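PDB 4WOY: mitochondrial dynamics protein MID49 from Mus musculus, which recruits the fission GTPase Drp1 to the mitochondrial outer membrane, regulates its GTPase activity and is required for mitochondrial fission. Local coordinates for residues L6-V14 with R230-R240; L277-L287 with I311-L322. The protein carries 1 engineered substitution. One frame throughout, in Å; residues are numbered along the deposited sequence.

Contact 1: L6-V14 with R230-R240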
# COMPACT_ATOMS: atom_id res chain seq x y z
N LEU A 6 -13.41 -23.35 -2.37
CA LEU A 6 -12.44 -22.28 -2.51
C LEU A 6 -12.73 -21.48 -3.76
O LEU A 6 -12.72 -20.26 -3.73
CB LEU A 6 -11.03 -22.87 -2.57
CG LEU A 6 -9.91 -21.84 -2.63
CD1 LEU A 6 -8.78 -22.26 -1.71
CD2 LEU A 6 -9.44 -21.64 -4.07
N LEU A 7 -13.01 -22.18 -4.85
CA LEU A 7 -13.33 -21.55 -6.12
C LEU A 7 -14.62 -20.77 -6.00
O LEU A 7 -14.76 -19.68 -6.56
CB LEU A 7 -13.44 -22.59 -7.23
CG LEU A 7 -12.17 -23.34 -7.65
CD1 LEU A 7 -12.44 -24.19 -8.87
CD2 LEU A 7 -11.01 -22.39 -7.91
N ALA A 8 -15.56 -21.35 -5.25
CA ALA A 8 -16.86 -20.72 -5.01
C ALA A 8 -16.71 -19.40 -4.22
O ALA A 8 -17.28 -18.37 -4.59
CB ALA A 8 -17.79 -21.69 -4.28
N PHE A 9 -15.92 -19.44 -3.16
CA PHE A 9 -15.64 -18.23 -2.38
C PHE A 9 -14.96 -17.16 -3.24
O PHE A 9 -15.32 -15.97 -3.18
CB PHE A 9 -14.77 -18.58 -1.17
CG PHE A 9 -14.42 -17.40 -0.33
CD1 PHE A 9 -15.29 -16.96 0.66
CD2 PHE A 9 -13.22 -16.73 -0.51
CE1 PHE A 9 -14.97 -15.88 1.46
CE2 PHE A 9 -12.89 -15.65 0.26
CZ PHE A 9 -13.78 -15.22 1.26
N GLU A 10 -13.98 -17.59 -4.02
CA GLU A 10 -13.27 -16.69 -4.91
C GLU A 10 -14.28 -16.03 -5.88
O GLU A 10 -14.30 -14.81 -6.08
CB GLU A 10 -12.17 -17.46 -5.66
CG GLU A 10 -11.33 -16.66 -6.64
CD GLU A 10 -10.26 -17.51 -7.30
OE1 GLU A 10 -10.59 -18.35 -8.17
OE2 GLU A 10 -9.07 -17.34 -6.95
N ARG A 11 -15.16 -16.88 -6.43
CA ARG A 11 -16.16 -16.44 -7.38
C ARG A 11 -17.05 -15.38 -6.74
O ARG A 11 -17.30 -14.33 -7.32
CB ARG A 11 -17.00 -17.65 -7.83
CG ARG A 11 -18.08 -17.35 -8.84
CD ARG A 11 -18.98 -18.57 -9.22
NE ARG A 11 -20.23 -18.61 -8.46
CZ ARG A 11 -20.57 -19.52 -7.55
NH1 ARG A 11 -19.76 -20.52 -7.23
NH2 ARG A 11 -21.75 -19.41 -6.95
N LYS A 12 -17.50 -15.66 -5.52
CA LYS A 12 -18.48 -14.83 -4.82
C LYS A 12 -17.92 -13.61 -4.06
O LYS A 12 -18.63 -12.62 -3.93
CB LYS A 12 -19.33 -15.67 -3.85
CG LYS A 12 -20.23 -16.69 -4.54
CD LYS A 12 -20.98 -17.60 -3.57
CE LYS A 12 -20.25 -18.90 -3.31
NZ LYS A 12 -21.18 -19.95 -2.81
N HIS A 13 -16.72 -13.71 -3.49
CA HIS A 13 -16.25 -12.63 -2.61
C HIS A 13 -14.89 -12.05 -2.98
O HIS A 13 -14.43 -11.10 -2.34
CB HIS A 13 -16.26 -13.09 -1.15
CG HIS A 13 -17.61 -13.54 -0.69
ND1 HIS A 13 -17.91 -14.86 -0.44
CD2 HIS A 13 -18.76 -12.85 -0.50
CE1 HIS A 13 -19.17 -14.96 -0.09
NE2 HIS A 13 -19.71 -13.76 -0.12
N VAL A 14 -14.23 -12.64 -3.95
CA VAL A 14 -12.97 -12.06 -4.38
C VAL A 14 -13.05 -11.38 -5.75
O VAL A 14 -12.72 -10.21 -5.88
CB VAL A 14 -11.86 -13.13 -4.41
CG1 VAL A 14 -10.53 -12.53 -4.86
CG2 VAL A 14 -11.72 -13.75 -3.05
N ARG A 230 -3.09 -14.69 -7.29
CA ARG A 230 -4.46 -15.10 -7.07
C ARG A 230 -4.66 -15.51 -5.59
O ARG A 230 -5.67 -15.18 -4.97
CB ARG A 230 -4.81 -16.22 -8.05
CG ARG A 230 -6.15 -16.82 -7.86
CD ARG A 230 -6.69 -17.34 -9.19
NE ARG A 230 -7.70 -18.36 -8.95
CZ ARG A 230 -7.91 -19.39 -9.75
NH1 ARG A 230 -7.18 -19.53 -10.85
NH2 ARG A 230 -8.85 -20.27 -9.43
N LEU A 231 -3.67 -16.22 -5.04
CA LEU A 231 -3.70 -16.63 -3.64
C LEU A 231 -3.64 -15.44 -2.68
O LEU A 231 -4.27 -15.44 -1.62
CB LEU A 231 -2.56 -17.61 -3.32
CG LEU A 231 -2.45 -17.97 -1.83
CD1 LEU A 231 -3.67 -18.73 -1.37
CD2 LEU A 231 -1.18 -18.75 -1.50
N LEU A 232 -2.85 -14.43 -3.04
CA LEU A 232 -2.77 -13.26 -2.17
C LEU A 232 -4.16 -12.60 -2.07
O LEU A 232 -4.58 -12.19 -0.98
CB LEU A 232 -1.69 -12.27 -2.66
CG LEU A 232 -1.66 -10.89 -2.03
CD1 LEU A 232 -1.43 -10.95 -0.51
CD2 LEU A 232 -0.58 -10.07 -2.71
N LEU A 233 -4.88 -12.53 -3.19
CA LEU A 233 -6.22 -11.92 -3.20
C LEU A 233 -7.22 -12.72 -2.37
O LEU A 233 -8.04 -12.13 -1.67
CB LEU A 233 -6.72 -11.77 -4.64
CG LEU A 233 -6.09 -10.55 -5.29
CD1 LEU A 233 -6.30 -10.55 -6.81
CD2 LEU A 233 -6.64 -9.28 -4.66
N LEU A 234 -7.12 -14.04 -2.43
CA LEU A 234 -7.91 -14.93 -1.57
C LEU A 234 -7.68 -14.66 -0.09
O LEU A 234 -8.63 -14.50 0.70
CB LEU A 234 -7.58 -16.39 -1.85
CG LEU A 234 -8.45 -17.03 -2.89
CD1 LEU A 234 -7.88 -18.38 -3.21
CD2 LEU A 234 -9.88 -17.13 -2.34
N LEU A 235 -6.41 -14.65 0.29
CA LEU A 235 -6.06 -14.49 1.69
C LEU A 235 -6.61 -13.19 2.19
O LEU A 235 -7.11 -13.11 3.31
CB LEU A 235 -4.55 -14.56 1.92
CG LEU A 235 -3.93 -15.92 1.66
CD1 LEU A 235 -2.41 -15.80 1.53
CD2 LEU A 235 -4.33 -16.87 2.76
N CYS A 236 -6.51 -12.16 1.35
CA CYS A 236 -6.99 -10.84 1.73
C CYS A 236 -8.50 -10.87 1.97
O CYS A 236 -8.98 -10.33 2.97
CB CYS A 236 -6.67 -9.81 0.65
SG CYS A 236 -5.01 -9.15 0.67
N GLY A 237 -9.23 -11.49 1.04
CA GLY A 237 -10.68 -11.52 1.12
C GLY A 237 -11.20 -12.22 2.36
O GLY A 237 -12.18 -11.81 2.97
N ILE A 238 -10.52 -13.29 2.75
CA ILE A 238 -10.89 -14.04 3.92
C ILE A 238 -10.60 -13.29 5.20
O ILE A 238 -11.42 -13.29 6.12
CB ILE A 238 -10.17 -15.39 3.92
CG1 ILE A 238 -10.88 -16.29 2.93
CG2 ILE A 238 -10.21 -16.02 5.28
CD1 ILE A 238 -10.37 -17.63 2.90
N CYS A 239 -9.44 -12.65 5.27
CA CYS A 239 -9.07 -11.91 6.47
C CYS A 239 -9.97 -10.70 6.66
O CYS A 239 -10.22 -10.30 7.80
CB CYS A 239 -7.59 -11.49 6.41
SG CYS A 239 -6.45 -12.89 6.53
N ARG A 240 -10.47 -10.14 5.57
CA ARG A 240 -11.40 -9.01 5.67
C ARG A 240 -12.73 -9.53 6.22
O ARG A 240 -13.46 -8.80 6.88
CB ARG A 240 -11.62 -8.33 4.32
CG ARG A 240 -10.59 -7.31 3.92
CD ARG A 240 -11.07 -6.55 2.68
NE ARG A 240 -11.63 -7.43 1.65
CZ ARG A 240 -10.94 -7.98 0.65
NH1 ARG A 240 -9.64 -7.75 0.51
NH2 ARG A 240 -11.58 -8.76 -0.22
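Leu-234 pushes its forked tip as a knob into a hole lined by Leu-6, Phe-9, Glu-10 and Val-14. Its two methyls divide the work: CD1 meets Leu-6 CD2 at 3.7 Å, while CD2 lies in the plane of the Phe-9 ring, 3.8 Å from Phe-9 CD2, and also touches Val-14 CG2 and the CB of Glu-10. Ile-238 CG1 approaches the same ring obliquely, 3.4 Å from Phe-9 CE2. Farther along helix 6-14, Val-14 sets CG1 on Leu-233 CB at 3.9 Å, and its backbone runs close to Gly-237, the two CA atoms 6.0 Å apart; Gly-237, with no side chain facing Val-14, probably permits this approach. Toward the start of 230-240 a salt bridge flanks the knob. Arg-230, extended from CG to NE with CG opposite its backbone N (chi1 175°), gives NE to the syn side of Glu-10 OE2 at 2.6 Å, while the bond from Arg-230 NH2 to Glu-10 OE1 at 2.9 Å is weak and bent; the carboxylate and guanidinium planes stand 49° apart. Leu-7 CD2 rests in the guanidinium plane beside NH2. That nitrogen also forms a salt bridge with Glu-269, so two carboxylates probably restrain the guanidinium. Beyond this shell, Phe-329 meets the Phe-9 ring and touches Leu-6 and Ile-238. With axes crossing steeply at 71°, a single knob-into-hole contact sets the N-terminal helix on helix 228-241, in the part of the nucleotidyltransferase-like, probably cytosolic, domain that holds the C-terminal helices.

Contact 2: L277-L287 with I311-L322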
# COMPACT_ATOMS: atom_id res chain seq x y z
N LEU A 277 -3.77 -23.65 2.32
CA LEU A 277 -3.68 -24.22 3.65
C LEU A 277 -2.26 -24.02 4.19
O LEU A 277 -2.07 -23.62 5.34
CB LEU A 277 -4.05 -25.71 3.65
CG LEU A 277 -5.49 -26.01 3.21
CD1 LEU A 277 -5.82 -27.51 3.20
CD2 LEU A 277 -6.51 -25.22 4.01
N GLN A 278 -1.28 -24.21 3.32
CA GLN A 278 0.11 -23.95 3.66
C GLN A 278 0.34 -22.52 4.16
O GLN A 278 1.16 -22.31 5.05
CB GLN A 278 1.01 -24.22 2.47
CG GLN A 278 2.42 -24.55 2.87
CD GLN A 278 3.33 -24.62 1.69
OE1 GLN A 278 2.88 -24.74 0.55
NE2 GLN A 278 4.64 -24.57 1.94
N ALA A 279 -0.33 -21.55 3.54
CA ALA A 279 -0.29 -20.16 4.00
C ALA A 279 -0.85 -19.99 5.41
O ALA A 279 -0.26 -19.28 6.23
CB ALA A 279 -1.04 -19.25 3.05
N LEU A 280 -1.98 -20.61 5.69
CA LEU A 280 -2.56 -20.50 7.02
C LEU A 280 -1.60 -21.10 8.03
O LEU A 280 -1.46 -20.62 9.15
CB LEU A 280 -3.92 -21.19 7.11
CG LEU A 280 -5.09 -20.69 6.26
CD1 LEU A 280 -6.38 -21.21 6.86
CD2 LEU A 280 -5.12 -19.19 6.12
N GLU A 281 -0.96 -22.20 7.62
CA GLU A 281 -0.01 -22.89 8.45
C GLU A 281 1.16 -22.00 8.80
O GLU A 281 1.61 -21.94 9.95
CB GLU A 281 0.51 -24.14 7.75
CG GLU A 281 -0.32 -25.37 8.02
CD GLU A 281 0.12 -26.58 7.21
OE1 GLU A 281 1.22 -26.55 6.61
OE2 GLU A 281 -0.65 -27.56 7.18
N PHE A 282 1.66 -21.30 7.78
CA PHE A 282 2.79 -20.43 7.95
C PHE A 282 2.40 -19.27 8.86
O PHE A 282 3.17 -18.88 9.75
CB PHE A 282 3.29 -19.93 6.59
CG PHE A 282 4.47 -19.03 6.69
CD1 PHE A 282 5.73 -19.56 6.91
CD2 PHE A 282 4.33 -17.66 6.60
CE1 PHE A 282 6.82 -18.73 7.04
CE2 PHE A 282 5.42 -16.83 6.72
CZ PHE A 282 6.67 -17.37 6.94
N LEU A 283 1.19 -18.75 8.66
CA LEU A 283 0.71 -17.64 9.46
C LEU A 283 0.65 -18.04 10.93
O LEU A 283 1.19 -17.33 11.80
CB LEU A 283 -0.67 -17.18 8.97
CG LEU A 283 -0.69 -16.05 7.96
CD1 LEU A 283 -2.03 -15.98 7.24
CD2 LEU A 283 -0.45 -14.75 8.67
N VAL A 284 0.06 -19.20 11.21
CA VAL A 284 -0.09 -19.69 12.57
C VAL A 284 1.27 -19.89 13.24
O VAL A 284 1.46 -19.56 14.42
CB VAL A 284 -0.90 -21.01 12.61
CG1 VAL A 284 -0.63 -21.79 13.89
CG2 VAL A 284 -2.40 -20.74 12.48
N GLY A 285 2.25 -20.37 12.47
CA GLY A 285 3.60 -20.54 12.98
C GLY A 285 4.23 -19.19 13.28
O GLY A 285 4.84 -19.01 14.32
N SER A 286 4.07 -18.24 12.36
CA SER A 286 4.59 -16.89 12.53
C SER A 286 4.00 -16.23 13.76
O SER A 286 4.70 -15.50 14.48
CB SER A 286 4.26 -16.03 11.31
OG SER A 286 4.66 -16.66 10.10
N LEU A 287 2.73 -16.50 14.01
CA LEU A 287 2.02 -15.92 15.14
C LEU A 287 2.52 -16.42 16.47
O LEU A 287 2.70 -15.64 17.41
CB LEU A 287 0.52 -16.21 15.02
CG LEU A 287 -0.27 -15.38 14.02
CD1 LEU A 287 -1.61 -16.03 13.73
CD2 LEU A 287 -0.47 -14.02 14.62
N ILE A 311 -2.41 -11.31 18.75
CA ILE A 311 -1.77 -12.46 18.15
C ILE A 311 -2.43 -13.77 18.58
O ILE A 311 -2.74 -14.63 17.76
CB ILE A 311 -0.29 -12.49 18.53
CG1 ILE A 311 0.46 -11.43 17.74
CG2 ILE A 311 0.29 -13.86 18.29
CD1 ILE A 311 1.90 -11.29 18.14
N ASP A 312 -2.69 -13.89 19.88
CA ASP A 312 -3.29 -15.09 20.42
C ASP A 312 -4.69 -15.27 19.85
O ASP A 312 -5.13 -16.38 19.59
CB ASP A 312 -3.33 -15.02 21.95
CG ASP A 312 -1.96 -15.17 22.59
OD1 ASP A 312 -1.02 -15.65 21.90
OD2 ASP A 312 -1.82 -14.82 23.78
N ASP A 313 -5.37 -14.16 19.63
CA ASP A 313 -6.74 -14.20 19.16
C ASP A 313 -6.80 -14.61 17.69
O ASP A 313 -7.64 -15.42 17.29
CB ASP A 313 -7.41 -12.84 19.38
CG ASP A 313 -8.91 -12.95 19.53
OD1 ASP A 313 -9.61 -13.02 18.50
OD2 ASP A 313 -9.39 -12.96 20.69
N ILE A 314 -5.91 -14.03 16.89
CA ILE A 314 -5.79 -14.37 15.48
C ILE A 314 -5.43 -15.84 15.31
O ILE A 314 -5.93 -16.52 14.41
CB ILE A 314 -4.72 -13.48 14.79
CG1 ILE A 314 -5.10 -12.00 14.90
CG2 ILE A 314 -4.54 -13.90 13.35
CD1 ILE A 314 -4.07 -11.03 14.37
N GLY A 315 -4.59 -16.33 16.21
CA GLY A 315 -4.12 -17.70 16.18
C GLY A 315 -5.27 -18.67 16.30
O GLY A 315 -5.34 -19.66 15.55
N TYR A 316 -6.18 -18.41 17.23
CA TYR A 316 -7.24 -19.37 17.47
C TYR A 316 -8.30 -19.32 16.39
O TYR A 316 -9.02 -20.29 16.21
CB TYR A 316 -7.88 -19.16 18.85
CG TYR A 316 -7.21 -19.99 19.92
CD1 TYR A 316 -6.00 -20.64 19.67
CD2 TYR A 316 -7.80 -20.17 21.17
CE1 TYR A 316 -5.38 -21.42 20.64
CE2 TYR A 316 -7.19 -20.95 22.15
CZ TYR A 316 -5.98 -21.58 21.87
OH TYR A 316 -5.37 -22.35 22.84
N VAL A 317 -8.43 -18.19 15.70
CA VAL A 317 -9.28 -18.12 14.50
C VAL A 317 -8.66 -18.91 13.33
O VAL A 317 -9.36 -19.58 12.58
CB VAL A 317 -9.54 -16.65 14.06
CG1 VAL A 317 -10.26 -16.61 12.70
CG2 VAL A 317 -10.35 -15.92 15.10
N LEU A 318 -7.34 -18.83 13.20
CA LEU A 318 -6.63 -19.46 12.09
C LEU A 318 -6.40 -20.96 12.27
O LEU A 318 -5.84 -21.60 11.39
CB LEU A 318 -5.30 -18.74 11.83
CG LEU A 318 -5.50 -17.33 11.26
CD1 LEU A 318 -4.20 -16.68 10.85
CD2 LEU A 318 -6.49 -17.36 10.09
N TYR A 319 -6.81 -21.52 13.40
CA TYR A 319 -6.70 -22.96 13.68
C TYR A 319 -7.07 -23.89 12.50
O TYR A 319 -6.44 -24.92 12.29
CB TYR A 319 -7.65 -23.31 14.83
CG TYR A 319 -9.08 -23.30 14.31
CD1 TYR A 319 -9.70 -22.11 13.97
CD2 TYR A 319 -9.78 -24.47 14.07
CE1 TYR A 319 -10.95 -22.06 13.45
CE2 TYR A 319 -11.04 -24.44 13.53
CZ TYR A 319 -11.62 -23.23 13.23
OH TYR A 319 -12.88 -23.15 12.70
N SER A 320 -8.06 -23.49 11.70
CA SER A 320 -8.79 -24.39 10.82
C SER A 320 -8.07 -24.91 9.59
O SER A 320 -8.70 -25.64 8.82
CB SER A 320 -10.09 -23.74 10.36
OG SER A 320 -9.83 -22.54 9.66
N GLY A 321 -6.80 -24.58 9.38
CA GLY A 321 -6.22 -24.88 8.08
C GLY A 321 -6.20 -26.33 7.62
O GLY A 321 -6.76 -26.62 6.57
N LEU A 322 -5.62 -27.27 8.37
CA LEU A 322 -5.73 -28.67 7.91
C LEU A 322 -6.97 -29.37 8.46
O LEU A 322 -7.62 -30.15 7.76
CB LEU A 322 -4.49 -29.49 8.25
CG LEU A 322 -3.17 -29.17 7.55
CD1 LEU A 322 -2.07 -30.09 8.07
CD2 LEU A 322 -3.30 -29.28 6.03
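The carbonyl oxygen of Phe-282, just ahead of Leu-283 and Val-284 that pack on Leu-318, is gripped twice by Ser-286: by its backbone N at 2.8 Å and by its OG at 2.7 Å, the hydroxyl coming from above the carbonyl plane. OG also lies over the rim of the Phe-282 ring, and that ring stacks on His-259 of helix 250-261. Across the contact there are no hydrogen bonds, and the helices meet through aliphatic side chains. Leu-287 makes the widest set of contacts, at the end of 277-287: its CD1 touches Ile-314 CG2 at 3.6 Å, crossing it at about a right angle, and also reaches Gly-315 CA and Leu-318 CD1. Its CD2 slides past Ile-311 to CG2 at 3.8 Å. Such near-antiparallel packing, with axes 9.5 Å apart and 152° between directions, belongs to the Mab-21-type helical region of the MID49/MID51 family. With Val-284 CG1 anti to the backbone N (chi1 159°), CG2 lies opposite the carbonyl carbon and presses on Leu-318 CB at 3.6 Å, and Leu-318 CD1 touches Leu-283 CB at 4.0 Å. Past the helix the chain closes over the start of 277-287, where Gly-321 CA lies 3.9 Å from Leu-280 CD1. There Leu-277 and Leu-322 cross at their methyls, though Gly-321 and Leu-322 are poorly ordered, and the very short approaches to Gly-321 O and Glu-281 OE2 are doubtful.

In the fold
From the N terminus, helix 2-14 comes first, and contact 1 closes when helix 228-241 returns to it after 215 intervening residues that include the strands of the mixed sheet. Contact 2 opens only afterwards: it joins helix 272-288 to helix 308-317 and the turns after it, closing a short loop of 23 residues. The two are thus in series, neither nested nor crossed, with centres about 17 Å apart. They touch where Leu-235 packs on Ala-279 and Leu-280, with Leu-235 CD1 to Ala-279 CB at 4.0 Å. The C-terminal Phe-329 returns to helix 2-14, so both chain ends gather on the same helical region.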